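Haloacid dehalogenase/epoxide hydrolase family (Corynebacterium glutamicum ATCC 13032, PDB 2PR7) is an uncharacterised member of the haloacid dehalogenase-like superfamily that probably acts as a metal-dependent hydrolase on a substrate not yet known. Local coordinates at residues R3-L13 with N33-N42; M91-I101 with A110-Q118. One frame throughout, in Å; residues are numbered along the deposited sequence. Where two conformers were deposited one is given.

Interaction 1. Residues R3-L13 with N33-N42. With CA (calcium ion), chain C; EDO (1,2-ethanediol), chain D.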
ATOM      1  N   ARG A   3      -5.690  -2.101 -10.513  1.00 26.27           N
ATOM      2  CA  ARG A   3      -4.818  -3.239 -10.638  1.00 26.39           C
ATOM      3  C   ARG A   3      -3.698  -3.230  -9.598  1.00 20.98           C
ATOM      4  O   ARG A   3      -3.022  -4.232  -9.458  1.00 23.21           O
ATOM      5  CB  ARG A   3      -4.139  -3.177 -12.017  1.00 26.88           C
ATOM      6  CG  ARG A   3      -5.037  -3.310 -13.260  1.00 38.69           C
ATOM      7  CD  ARG A   3      -6.003  -4.482 -13.204  1.00 47.09           C
ATOM      8  NE  ARG A   3      -5.424  -5.695 -12.634  1.00 51.61           N
ATOM      9  CZ  ARG A   3      -6.116  -6.604 -11.940  1.00 56.46           C
ATOM     10  NH1 ARG A   3      -7.420  -6.468 -11.711  1.00 58.85           N
ATOM     11  NH2 ARG A   3      -5.501  -7.675 -11.468  1.00 62.25           N
ATOM     12  N   GLY A   4      -3.470  -2.111  -8.925  1.00 18.89           N
ATOM     13  CA  GLY A   4      -2.356  -1.972  -8.030  1.00 20.05           C
ATOM     14  C   GLY A   4      -2.794  -1.423  -6.685  1.00 20.33           C
ATOM     15  O   GLY A   4      -3.577  -0.486  -6.628  1.00 19.64           O
ATOM     16  N   LEU A   5      -2.258  -2.002  -5.607  1.00 19.50           N
ATOM     17  CA  LEU A   5      -2.511  -1.559  -4.217  1.00 18.82           C
ATOM     18  C   LEU A   5      -1.193  -1.196  -3.573  1.00 19.35           C
ATOM     19  O   LEU A   5      -0.329  -2.084  -3.352  1.00 20.81           O
ATOM     20  CB  LEU A   5      -3.209  -2.674  -3.453  1.00 19.48           C
ATOM     21  CG  LEU A   5      -3.462  -2.502  -1.933  1.00 19.15           C
ATOM     22  CD1 LEU A   5      -4.256  -1.216  -1.620  1.00 22.23           C
ATOM     23  CD2 LEU A   5      -4.198  -3.744  -1.409  1.00 22.97           C
ATOM     24  N   ILE A   6      -1.086   0.093  -3.233  1.00 20.07           N
ATOM     25  CA  ILE A   6       0.127   0.690  -2.648  1.00 20.01           C
ATOM     26  C   ILE A   6      -0.281   1.053  -1.200  1.00 18.48           C
ATOM     27  O   ILE A   6      -1.263   1.758  -1.005  1.00 19.67           O
ATOM     28  CB  ILE A   6       0.626   1.905  -3.405  1.00 20.20           C
ATOM     29  CG1 ILE A   6       0.866   1.600  -4.903  1.00 19.20           C
ATOM     30  CG2 ILE A   6       1.878   2.495  -2.680  1.00 19.10           C
ATOM     31  CD1 ILE A   6       1.233   2.823  -5.747  1.00 22.53           C
ATOM     32  N   VAL A   7       0.385   0.488  -0.198  1.00 18.61           N
ATOM     33  CA  VAL A   7       0.016   0.722   1.203  0.50 17.68           C
ATOM     34  C   VAL A   7       1.196   1.167   2.034  1.00 18.60           C
ATOM     35  O   VAL A   7       2.319   0.800   1.742  1.00 19.13           O
ATOM     36  CB  VAL A   7      -0.600  -0.514   1.859  0.50 18.79           C
ATOM     37  CG1 VAL A   7      -1.664  -1.179   0.920  0.50 17.29           C
ATOM     38  CG2 VAL A   7       0.442  -1.515   2.237  0.50 22.73           C
ATOM     39  N   ASP A   8       0.913   1.994   3.034  1.00 20.49           N
ATOM     40  CA  ASP A   8       1.944   2.400   3.976  1.00 22.50           C
ATOM     41  C   ASP A   8       2.146   1.276   4.935  1.00 22.91           C
ATOM     42  O   ASP A   8       1.331   0.358   5.021  1.00 22.25           O
ATOM     43  CB  ASP A   8       1.622   3.703   4.711  1.00 25.20           C
ATOM     44  CG  ASP A   8       2.876   4.344   5.316  1.00 26.05           C
ATOM     45  OD1 ASP A   8       4.025   3.789   5.200  1.00 29.67           O
ATOM     46  OD2 ASP A   8       2.750   5.390   5.863  1.00 29.97           O
ATOM     47  N   TYR A   9       3.274   1.289   5.638  1.00 23.10           N
ATOM     48  CA  TYR A   9       3.500   0.338   6.696  1.00 21.30           C
ATOM     49  C   TYR A   9       3.096   0.959   8.054  1.00 20.91           C
ATOM     50  O   TYR A   9       2.092   0.549   8.661  1.00 19.31           O
ATOM     51  CB  TYR A   9       4.984  -0.109   6.707  1.00 22.63           C
ATOM     52  CG  TYR A   9       5.242  -1.106   7.747  1.00 19.48           C
ATOM     53  CD1 TYR A   9       4.880  -2.423   7.552  1.00 22.11           C
ATOM     54  CD2 TYR A   9       5.797  -0.731   8.973  1.00 20.40           C
ATOM     55  CE1 TYR A   9       5.095  -3.355   8.521  1.00 26.95           C
ATOM     56  CE2 TYR A   9       6.010  -1.658   9.967  1.00 22.76           C
ATOM     57  CZ  TYR A   9       5.663  -2.972   9.736  1.00 31.94           C
ATOM     58  OH  TYR A   9       5.897  -3.915  10.710  1.00 32.74           O
ATOM     59  N   ALA A  10       3.846   1.972   8.550  1.00 19.97           N
ATOM     60  CA  ALA A  10       3.615   2.495   9.877  1.00 22.17           C
ATOM     61  C   ALA A  10       2.258   3.173   9.924  1.00 22.92           C
ATOM     62  O   ALA A  10       1.958   3.999   9.086  1.00 25.04           O
ATOM     63  CB  ALA A  10       4.735   3.509  10.250  1.00 21.61           C
ATOM     64  N   GLY A  11       1.443   2.818  10.897  1.00 24.27           N
ATOM     65  CA  GLY A  11       0.114   3.390  10.949  1.00 24.20           C
ATOM     66  C   GLY A  11      -0.953   2.707  10.113  1.00 26.59           C
ATOM     67  O   GLY A  11      -2.149   3.086  10.177  1.00 25.66           O
ATOM     68  N   VAL A  12      -0.554   1.697   9.340  1.00 24.83           N
ATOM     69  CA  VAL A  12      -1.504   0.975   8.524  1.00 22.89           C
ATOM     70  C   VAL A  12      -1.379  -0.517   8.783  1.00 22.62           C
ATOM     71  O   VAL A  12      -2.374  -1.171   9.126  1.00 24.18           O
ATOM     72  CB  VAL A  12      -1.316   1.315   7.022  1.00 19.54           C
ATOM     73  CG1 VAL A  12      -2.272   0.450   6.177  1.00 22.02           C
ATOM     74  CG2 VAL A  12      -1.487   2.860   6.732  1.00 23.92           C
ATOM     75  N   LEU A  13      -0.170  -1.075   8.641  1.00 21.24           N
ATOM     76  CA  LEU A  13       0.060  -2.527   8.682  1.00 20.86           C
ATOM     77  C   LEU A  13       0.682  -2.971   9.980  1.00 23.47           C
ATOM     78  O   LEU A  13       0.961  -4.161  10.188  1.00 21.39           O
ATOM     79  CB  LEU A  13       0.985  -2.957   7.504  1.00 21.45           C
ATOM     80  CG  LEU A  13       0.433  -2.709   6.089  1.00 24.90           C
ATOM     81  CD1 LEU A  13       1.509  -3.032   4.999  1.00 22.76           C
ATOM     82  CD2 LEU A  13      -0.883  -3.515   5.846  1.00 20.53           C
ATOM     83  N   ASN A  33      -6.627 -12.277  -6.739  1.00 20.78           N
ATOM     84  CA  ASN A  33      -7.344 -11.581  -7.793  1.00 18.45           C
ATOM     85  C   ASN A  33      -6.371 -10.909  -8.811  1.00 20.13           C
ATOM     86  O   ASN A  33      -6.802 -10.243  -9.732  1.00 21.56           O
ATOM     87  CB  ASN A  33      -8.314 -10.555  -7.195  1.00 22.13           C
ATOM     88  CG  ASN A  33      -9.641 -11.163  -6.740  1.00 29.68           C
ATOM     89  OD1 ASN A  33     -10.657 -11.068  -7.442  1.00 35.41           O
ATOM     90  ND2 ASN A  33      -9.642 -11.763  -5.558  1.00 24.52           N
ATOM     91  N   GLY A  34      -5.065 -11.117  -8.662  1.00 19.13           N
ATOM     92  CA  GLY A  34      -4.095 -10.509  -9.570  1.00 20.11           C
ATOM     93  C   GLY A  34      -3.716  -9.079  -9.268  1.00 21.83           C
ATOM     94  O   GLY A  34      -3.128  -8.411 -10.101  1.00 24.71           O
ATOM     95  N   VAL A  35      -4.068  -8.575  -8.097  1.00 19.01           N
ATOM     96  CA  VAL A  35      -3.732  -7.197  -7.745  1.00 19.48           C
ATOM     97  C   VAL A  35      -2.271  -7.151  -7.357  1.00 20.17           C
ATOM     98  O   VAL A  35      -1.843  -7.927  -6.553  1.00 18.95           O
ATOM     99  CB  VAL A  35      -4.614  -6.736  -6.596  1.00 17.24           C
ATOM    100  CG1 VAL A  35      -4.152  -5.345  -6.045  1.00 18.39           C
ATOM    101  CG2 VAL A  35      -6.057  -6.666  -7.067  1.00 20.87           C
ATOM    102  N   GLY A  36      -1.488  -6.255  -7.936  1.00 19.30           N
ATOM    103  CA  GLY A  36      -0.115  -6.063  -7.492  1.00 20.73           C
ATOM    104  C   GLY A  36      -0.070  -5.239  -6.215  1.00 21.33           C
ATOM    105  O   GLY A  36      -0.887  -4.357  -6.014  1.00 19.47           O
ATOM    106  N   THR A  37       0.857  -5.579  -5.329  1.00 20.04           N
ATOM    107  CA  THR A  37       0.901  -4.977  -4.006  1.00 18.74           C
ATOM    108  C   THR A  37       2.279  -4.458  -3.685  1.00 21.30           C
ATOM    109  O   THR A  37       3.278  -5.149  -3.863  1.00 19.87           O
ATOM    110  CB  THR A  37       0.455  -5.970  -2.917  1.00 19.49           C
ATOM    111  OG1 THR A  37       1.201  -7.204  -2.997  1.00 22.66           O
ATOM    112  CG2 THR A  37      -1.005  -6.272  -3.103  1.00 21.14           C
ATOM    113  N   VAL A  38       2.326  -3.201  -3.235  1.00 20.14           N
ATOM    114  CA  VAL A  38       3.571  -2.543  -2.847  1.00 18.69           C
ATOM    115  C   VAL A  38       3.388  -1.852  -1.510  1.00 18.94           C
ATOM    116  O   VAL A  38       2.368  -1.197  -1.285  1.00 20.11           O
ATOM    117  CB  VAL A  38       4.012  -1.473  -3.867  1.00 23.45           C
ATOM    118  CG1 VAL A  38       5.374  -0.894  -3.467  1.00 21.69           C
ATOM    119  CG2 VAL A  38       4.106  -2.041  -5.197  1.00 24.16           C
ATOM    120  N   ILE A  39       4.362  -1.995  -0.618  1.00 18.22           N
ATOM    121  CA  ILE A  39       4.442  -1.173   0.575  1.00 17.63           C
ATOM    122  C   ILE A  39       5.344  -0.018   0.195  1.00 20.11           C
ATOM    123  O   ILE A  39       6.474  -0.231  -0.269  1.00 19.51           O
ATOM    124  CB  ILE A  39       5.033  -1.924   1.792  1.00 17.38           C
ATOM    125  CG1 ILE A  39       4.072  -3.026   2.247  1.00 21.19           C
ATOM    126  CG2 ILE A  39       5.343  -0.946   2.921  1.00 19.08           C
ATOM    127  CD1 ILE A  39       4.560  -3.917   3.351  1.00 20.19           C
ATOM    128  N   LEU A  40       4.816   1.192   0.347  1.00 18.45           N
ATOM    129  CA  LEU A  40       5.573   2.430   0.077  1.00 17.01           C
ATOM    130  C   LEU A  40       5.605   3.162   1.388  1.00 19.47           C
ATOM    131  O   LEU A  40       4.582   3.689   1.862  1.00 18.79           O
ATOM    132  CB  LEU A  40       4.964   3.312  -1.002  1.00 18.49           C
ATOM    133  CG  LEU A  40       5.673   4.620  -1.377  1.00 18.96           C
ATOM    134  CD1 LEU A  40       7.063   4.332  -1.979  1.00 20.35           C
ATOM    135  CD2 LEU A  40       4.814   5.424  -2.313  1.00 18.36           C
ATOM    136  N   SER A  41       6.788   3.195   1.995  1.00 17.27           N
ATOM    137  CA  SER A  41       6.921   3.726   3.328  1.00 18.43           C
ATOM    138  C   SER A  41       7.964   4.847   3.405  1.00 19.73           C
ATOM    139  O   SER A  41       9.074   4.693   2.867  1.00 20.14           O
ATOM    140  CB  SER A  41       7.344   2.577   4.236  1.00 21.89           C
ATOM    141  OG  SER A  41       7.667   2.991   5.551  1.00 28.87           O
ATOM    142  N   ASN A  42       7.646   5.914   4.142  1.00 18.47           N
ATOM    143  CA  ASN A  42       8.619   6.947   4.441  1.00 20.22           C
ATOM    144  C   ASN A  42       9.334   6.441   5.694  1.00 20.09           C
ATOM    145  O   ASN A  42       8.787   6.544   6.784  1.00 22.27           O
ATOM    146  CB  ASN A  42       7.967   8.297   4.723  1.00 20.77           C
ATOM    147  CG  ASN A  42       7.590   9.061   3.440  1.00 19.41           C
ATOM    148  OD1 ASN A  42       7.794   8.584   2.329  1.00 20.91           O
ATOM    149  ND2 ASN A  42       7.039  10.272   3.601  1.00 22.59           N
TER
HETATM  150 CA    CA C 137       2.060   6.098   7.846  0.50 24.46          CA
HETATM  151  C1  EDO D 138       1.581  -7.421   8.346  1.00 42.14           C
HETATM  152  O1  EDO D 138       1.389  -8.253   9.493  1.00 35.51           O
HETATM  153  C2  EDO D 138       0.191  -7.153   7.829  1.00 38.11           C
HETATM  154  O2  EDO D 138      -0.379  -6.126   8.654  1.00 44.85           O
HETATM  155  O   HOH W   1       5.079   6.461   5.401  1.00 27.86           O
HETATM  156  O   HOH W   2       4.088   7.176   8.676  1.00 41.47           O
HETATM  157  O   HOH W   3       2.494   7.150  10.307  1.00 49.87           O
HETATM  158  O   HOH W   4       1.670   8.128   6.561  1.00 24.69           O
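Asp8 OD2 is gripped twice: it binds the calcium ion at 2.2 Å and accepts a hydrogen bond from water 1, which itself accepts one from Asn42 N, linking the C-terminal ends of strands 4-7 and 36-41. The other carboxylate oxygen, Asp8 OD1, takes Tyr9 N from above the carboxylate plane at 2.6 Å and lies 3.7 Å from Ser41 CB. With CG anti to the backbone N (chi1 -161°), the carboxylate is carried out past the strand end to the metal, which Ala10 O also binds. The strands 4-7 and 36-41 are parallel neighbours of a Rossmann-like sheet, joined by helix 17-32 as a beta-alpha-beta crossover; Asp8 probably occupies the position of the nucleophile in the first sequence motif of haloacid dehalogenase relatives, and Ser41 that of the second motif. Val7 N to Val38 O (2.8 Å) is one of five backbone bonds between the segments. On one face Ile6 CG2 runs alongside Leu40 CB at 3.6 Å. On the other, Ile39 reaches Leu13 tip to tip, CD1 of each 3.6 Å apart, while Ile39 CG2 packs against Tyr9 CB. At the far end Arg3, bent at chi2 and chi3, curls back to give Gly34 O a weak NH2 bond of 2.8 Å.

Interaction 2. Residues M91-I101 with A110-Q118. With CA (calcium ion), chain C.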
HETATM    1  N   MSE A  91       0.481   4.864 -12.767  1.00 23.11           N
HETATM    2  CA  MSE A  91      -0.005   5.364 -11.481  1.00 23.94           C
HETATM    3  C   MSE A  91      -1.541   5.421 -11.455  1.00 23.85           C
HETATM    4  O   MSE A  91      -2.152   5.132 -10.428  1.00 22.59           O
HETATM    5  CB  MSE A  91       0.584   6.749 -11.193  1.00 22.54           C
HETATM    6  CG  MSE A  91       2.047   6.799 -10.701  1.00 15.05           C
HETATM    7 SE   MSE A  91       2.630   8.582 -10.298  0.75 18.54          SE
HETATM    8  CE  MSE A  91       2.295   9.417 -11.917  1.00 20.51           C
ATOM      9  N   ARG A  92      -2.167   5.740 -12.594  1.00 23.82           N
ATOM     10  CA  ARG A  92      -3.623   5.855 -12.656  1.00 25.55           C
ATOM     11  C   ARG A  92      -4.327   4.531 -12.340  1.00 22.09           C
ATOM     12  O   ARG A  92      -5.479   4.557 -11.926  1.00 27.34           O
ATOM     13  CB  ARG A  92      -4.129   6.460 -14.003  1.00 26.20           C
ATOM     14  CG  ARG A  92      -3.973   5.526 -15.174  1.00 32.26           C
ATOM     15  CD  ARG A  92      -4.061   6.210 -16.565  1.00 36.93           C
ATOM     16  NE  ARG A  92      -3.003   5.680 -17.448  1.00 48.02           N
ATOM     17  CZ  ARG A  92      -2.666   6.163 -18.641  1.00 54.84           C
ATOM     18  NH1 ARG A  92      -3.305   7.209 -19.177  1.00 56.37           N
ATOM     19  NH2 ARG A  92      -1.676   5.579 -19.314  1.00 58.62           N
ATOM     20  N   ASP A  93      -3.635   3.393 -12.446  1.00 22.27           N
ATOM     21  CA  ASP A  93      -4.229   2.098 -12.159  1.00 22.60           C
ATOM     22  C   ASP A  93      -4.022   1.660 -10.713  1.00 21.73           C
ATOM     23  O   ASP A  93      -4.343   0.540 -10.318  1.00 20.43           O
ATOM     24  CB  ASP A  93      -3.693   1.029 -13.141  1.00 22.83           C
ATOM     25  CG  ASP A  93      -4.201   1.246 -14.536  1.00 31.38           C
ATOM     26  OD1 ASP A  93      -5.265   1.902 -14.679  1.00 30.80           O
ATOM     27  OD2 ASP A  93      -3.532   0.800 -15.490  1.00 35.48           O
ATOM     28  N   CYS A  94      -3.469   2.546  -9.909  1.00 19.12           N
ATOM     29  CA  CYS A  94      -3.136   2.202  -8.520  1.00 18.49           C
ATOM     30  C   CYS A  94      -3.976   2.966  -7.536  1.00 17.83           C
ATOM     31  O   CYS A  94      -4.299   4.162  -7.765  1.00 19.16           O
ATOM     32  CB  CYS A  94      -1.673   2.460  -8.218  1.00 21.31           C
ATOM     33  SG  CYS A  94      -0.475   1.552  -9.231  1.00 21.61           S
ATOM     34  N   VAL A  95      -4.215   2.285  -6.414  1.00 18.92           N
ATOM     35  CA  VAL A  95      -4.818   2.806  -5.203  1.00 17.33           C
ATOM     36  C   VAL A  95      -3.723   3.001  -4.141  1.00 19.08           C
ATOM     37  O   VAL A  95      -2.972   2.053  -3.862  1.00 20.45           O
ATOM     38  CB  VAL A  95      -5.852   1.834  -4.607  1.00 18.13           C
ATOM     39  CG1 VAL A  95      -6.523   2.517  -3.399  1.00 18.41           C
ATOM     40  CG2 VAL A  95      -6.951   1.447  -5.656  1.00 20.88           C
ATOM     41  N   LEU A  96      -3.693   4.138  -3.463  1.00 19.24           N
ATOM     42  CA  LEU A  96      -2.814   4.334  -2.325  1.00 18.78           C
ATOM     43  C   LEU A  96      -3.656   4.292  -1.050  1.00 20.11           C
ATOM     44  O   LEU A  96      -4.644   5.054  -0.960  1.00 21.24           O
ATOM     45  CB  LEU A  96      -2.114   5.694  -2.374  1.00 20.13           C
ATOM     46  CG  LEU A  96      -1.331   6.020  -1.076  1.00 21.59           C
ATOM     47  CD1 LEU A  96       0.003   5.179  -1.090  1.00 21.80           C
ATOM     48  CD2 LEU A  96      -1.037   7.509  -0.869  1.00 21.48           C
ATOM     49  N   VAL A  97      -3.249   3.497  -0.077  1.00 18.37           N
ATOM     50  CA  VAL A  97      -3.854   3.525   1.205  1.00 16.23           C
ATOM     51  C   VAL A  97      -2.821   4.074   2.204  1.00 18.38           C
ATOM     52  O   VAL A  97      -1.762   3.497   2.387  1.00 19.94           O
ATOM     53  CB  VAL A  97      -4.333   2.105   1.619  1.00 15.19           C
ATOM     54  CG1 VAL A  97      -4.899   2.083   3.104  1.00 19.34           C
ATOM     55  CG2 VAL A  97      -5.304   1.474   0.588  1.00 17.07           C
ATOM     56  N   ASP A  98      -3.158   5.142   2.906  1.00 17.90           N
ATOM     57  CA  ASP A  98      -2.176   5.802   3.758  1.00 18.43           C
ATOM     58  C   ASP A  98      -2.917   6.542   4.865  1.00 19.67           C
ATOM     59  O   ASP A  98      -4.016   7.100   4.648  1.00 19.38           O
ATOM     60  CB  ASP A  98      -1.364   6.787   2.900  1.00 18.99           C
ATOM     61  CG  ASP A  98      -0.010   7.204   3.510  1.00 22.11           C
ATOM     62  OD1 ASP A  98       0.017   7.835   4.582  1.00 23.40           O
ATOM     63  OD2 ASP A  98       1.015   6.987   2.850  1.00 23.08           O
ATOM     64  N   ASP A  99      -2.303   6.585   6.041  1.00 17.60           N
ATOM     65  CA  ASP A  99      -2.903   7.267   7.192  1.00 19.12           C
ATOM     66  C   ASP A  99      -2.593   8.783   7.228  1.00 17.79           C
ATOM     67  O   ASP A  99      -3.039   9.475   8.126  1.00 18.56           O
ATOM     68  CB  ASP A  99      -2.495   6.612   8.518  1.00 21.46           C
ATOM     69  CG  ASP A  99      -1.025   6.745   8.802  1.00 26.11           C
ATOM     70  OD1 ASP A  99      -0.266   6.565   7.861  1.00 27.65           O
ATOM     71  OD2 ASP A  99      -0.631   7.058   9.932  1.00 31.33           O
ATOM     72  N   SER A 100      -1.842   9.275   6.248  1.00 18.80           N
ATOM     73  CA  SER A 100      -1.535  10.693   6.117  0.50 18.48           C
ATOM     74  C   SER A 100      -2.378  11.320   5.022  1.00 19.51           C
ATOM     75  O   SER A 100      -2.240  10.960   3.838  1.00 18.74           O
ATOM     76  CB  SER A 100      -0.078  10.937   5.783  0.50 19.63           C
ATOM     77  OG  SER A 100       0.095  12.252   5.317  0.50 18.00           O
ATOM     78  N   ILE A 101      -3.214  12.285   5.410  1.00 18.40           N
ATOM     79  CA  ILE A 101      -4.071  12.943   4.433  0.50 19.20           C
ATOM     80  C   ILE A 101      -3.248  13.645   3.354  1.00 17.82           C
ATOM     81  O   ILE A 101      -3.633  13.601   2.183  1.00 20.96           O
ATOM     82  CB  ILE A 101      -5.114  13.885   5.076  0.50 20.52           C
ATOM     83  CG1 ILE A 101      -6.171  14.276   4.028  0.50 17.73           C
ATOM     84  CG2 ILE A 101      -4.427  15.085   5.702  0.50 22.76           C
ATOM     85  CD1 ILE A 101      -6.903  13.072   3.391  0.50 23.31           C
ATOM     86  N   ALA A 110      -1.493  13.169  -8.250  1.00 23.29           N
ATOM     87  CA  ALA A 110      -0.664  12.426  -9.218  1.00 23.72           C
ATOM     88  C   ALA A 110      -1.491  11.502 -10.126  1.00 24.19           C
ATOM     89  O   ALA A 110      -0.964  10.948 -11.080  1.00 24.83           O
ATOM     90  CB  ALA A 110       0.406  11.633  -8.504  1.00 21.44           C
ATOM     91  N   GLY A 111      -2.775  11.334  -9.836  1.00 22.72           N
ATOM     92  CA  GLY A 111      -3.626  10.475 -10.662  1.00 22.37           C
ATOM     93  C   GLY A 111      -3.960   9.114 -10.118  1.00 21.98           C
ATOM     94  O   GLY A 111      -4.662   8.325 -10.773  1.00 22.28           O
ATOM     95  N   LEU A 112      -3.469   8.809  -8.923  1.00 18.98           N
ATOM     96  CA  LEU A 112      -3.871   7.606  -8.289  1.00 18.06           C
ATOM     97  C   LEU A 112      -5.261   7.777  -7.668  1.00 18.20           C
ATOM     98  O   LEU A 112      -5.727   8.877  -7.501  1.00 19.80           O
ATOM     99  CB  LEU A 112      -2.894   7.214  -7.166  1.00 18.49           C
ATOM    100  CG  LEU A 112      -1.482   6.742  -7.516  1.00 17.04           C
ATOM    101  CD1 LEU A 112      -0.614   7.962  -7.863  1.00 18.41           C
ATOM    102  CD2 LEU A 112      -0.852   5.938  -6.352  1.00 20.17           C
ATOM    103  N   VAL A 113      -5.871   6.645  -7.303  1.00 19.51           N
ATOM    104  CA  VAL A 113      -7.041   6.617  -6.413  1.00 18.54           C
ATOM    105  C   VAL A 113      -6.560   6.595  -4.961  1.00 21.81           C
ATOM    106  O   VAL A 113      -5.732   5.792  -4.595  1.00 21.86           O
ATOM    107  CB  VAL A 113      -8.007   5.445  -6.710  1.00 18.32           C
ATOM    108  CG1 VAL A 113      -9.075   5.389  -5.649  1.00 20.36           C
ATOM    109  CG2 VAL A 113      -8.630   5.619  -8.106  1.00 18.76           C
ATOM    110  N   GLY A 114      -7.101   7.476  -4.127  1.00 19.39           N
ATOM    111  CA  GLY A 114      -6.656   7.615  -2.750  1.00 18.07           C
ATOM    112  C   GLY A 114      -7.638   7.029  -1.753  1.00 19.11           C
ATOM    113  O   GLY A 114      -8.853   7.245  -1.881  1.00 19.21           O
ATOM    114  N   VAL A 115      -7.119   6.364  -0.724  1.00 20.11           N
ATOM    115  CA  VAL A 115      -7.935   5.911   0.395  1.00 19.32           C
ATOM    116  C   VAL A 115      -7.258   6.334   1.667  1.00 19.09           C
ATOM    117  O   VAL A 115      -6.108   5.913   1.952  1.00 18.32           O
ATOM    118  CB  VAL A 115      -8.089   4.400   0.390  1.00 19.28           C
ATOM    119  CG1 VAL A 115      -8.834   3.904   1.696  1.00 20.03           C
ATOM    120  CG2 VAL A 115      -8.826   3.937  -0.886  1.00 20.20           C
ATOM    121  N   TYR A 116      -7.944   7.188   2.446  1.00 19.78           N
ATOM    122  CA  TYR A 116      -7.443   7.632   3.744  1.00 18.31           C
ATOM    123  C   TYR A 116      -7.713   6.588   4.817  1.00 21.16           C
ATOM    124  O   TYR A 116      -8.839   6.201   5.046  1.00 21.95           O
ATOM    125  CB  TYR A 116      -8.100   8.941   4.111  1.00 17.39           C
ATOM    126  CG  TYR A 116      -7.717   9.524   5.437  1.00 18.92           C
ATOM    127  CD1 TYR A 116      -6.392   9.705   5.781  1.00 20.81           C
ATOM    128  CD2 TYR A 116      -8.681   9.899   6.359  1.00 23.86           C
ATOM    129  CE1 TYR A 116      -6.036  10.262   6.974  1.00 25.05           C
ATOM    130  CE2 TYR A 116      -8.320  10.482   7.570  1.00 23.92           C
ATOM    131  CZ  TYR A 116      -6.989  10.680   7.867  1.00 24.71           C
ATOM    132  OH  TYR A 116      -6.586  11.265   9.073  1.00 26.45           O
ATOM    133  N   TYR A 117      -6.655   6.129   5.486  1.00 18.90           N
ATOM    134  CA  TYR A 117      -6.733   5.087   6.503  1.00 20.02           C
ATOM    135  C   TYR A 117      -6.743   5.708   7.864  1.00 20.71           C
ATOM    136  O   TYR A 117      -5.716   6.222   8.360  1.00 23.65           O
ATOM    137  CB  TYR A 117      -5.530   4.171   6.414  1.00 18.39           C
ATOM    138  CG  TYR A 117      -5.622   2.928   7.264  1.00 18.22           C
ATOM    139  CD1 TYR A 117      -6.235   1.783   6.768  1.00 17.66           C
ATOM    140  CD2 TYR A 117      -5.084   2.867   8.500  1.00 17.73           C
ATOM    141  CE1 TYR A 117      -6.299   0.657   7.503  1.00 19.16           C
ATOM    142  CE2 TYR A 117      -5.156   1.732   9.233  1.00 16.17           C
ATOM    143  CZ  TYR A 117      -5.774   0.632   8.710  1.00 17.84           C
ATOM    144  OH  TYR A 117      -5.851  -0.553   9.422  1.00 20.07           O
ATOM    145  N   GLN A 118      -7.918   5.774   8.441  1.00 19.11           N
ATOM    146  CA  GLN A 118      -8.026   6.171   9.844  1.00 19.68           C
ATOM    147  C   GLN A 118      -8.480   4.987  10.703  1.00 25.68           C
ATOM    148  O   GLN A 118      -8.060   4.850  11.840  1.00 30.44           O
ATOM    149  CB  GLN A 118      -8.955   7.385   9.946  1.00 23.35           C
ATOM    150  CG  GLN A 118      -9.129   7.953  11.336  1.00 24.19           C
ATOM    151  CD  GLN A 118      -9.839   9.330  11.297  1.00 21.07           C
ATOM    152  OE1 GLN A 118     -10.990   9.392  10.898  1.00 20.49           O
ATOM    153  NE2 GLN A 118      -9.169  10.411  11.780  1.00 22.07           N
TER
HETATM  154 CA    CA C 137       2.060   6.098   7.846  0.50 24.46          CA
HETATM  155  O   HOH W   4       1.670   8.128   6.561  1.00 24.69           O
HETATM  156  O   HOH W   5      -5.127   8.671  10.174  1.00 31.83           O
HETATM  157  O   HOH W   3       2.494   7.150  10.307  1.00 49.87           O
HETATM  158  O   HOH W   2       4.088   7.176   8.676  1.00 41.47           O
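Tyr116 holds CG anti to its backbone N (chi1 179°), which turns the ring toward 91-101 and sets CE1 3.3 Å from Asp99 O, at the ring edge near its plane, with Ile101 CD1 over one face. Leu112 instead has CG anti to its carbonyl carbon (chi1 -70°), tucking CG 3.4 Å from Met91 O. Strands 94-98 and 113-116 are the parallel pair of a right-handed beta-alpha-beta unit closed by helix 101-110; strand 113-116 forms one border of the Rossmann-like sheet. Five backbone bonds join the segments; in the last, Tyr117 N meets Asp98 O from above the carbonyl plane. Leu112 spreads its branches: CD1 meets Met91 CB (3.7 Å) and CD2 faces Cys94 CB. On the opposite sheet face Val95 CG1 contacts Val115 CG2 at 3.7 Å, and Val97 CG1 leans on Tyr117 CD1, beneath helix 120-131. The Asp98-Asp99 pair is consistent with motif IV of the haloacid dehalogenase family. Asp98 OD1 closes an Asx turn by accepting Ser100 N through its anti lone pair, and OD2 has a salt bridge to Lys74. Asp99 OD1 binds the calcium ion at 2.4 Å. Water 5 donates to both Asp99 O (3.0 Å) and Tyr117 O (3.1 Å).

Overall arrangement
Interactions 1 and 2, with centres about 10 Å apart, are successive parts of one parallel sheet: strand 4-7 lies between 36-41 and 94-98, and Ile6 joins the two contacts through probable hydrogen bonds, Ile6 N to Val95 O and Ile6 O to Val97 N, both 2.8 Å. At the C-terminal ends of the strands the contacts share the calcium ion. Asp8 and Ala10 from 3-13, Asp99 from 91-101 and waters 2, 3 and 4 make up its six ligands, consistent with the metal site of haloacid dehalogenase relatives. Lys74 NZ also spans both, with a hydrogen bond to Leu40 O and a salt bridge to Asp98 OD2. Beside the site, Gly11 O packs 3.4 Å from Tyr117 CD2.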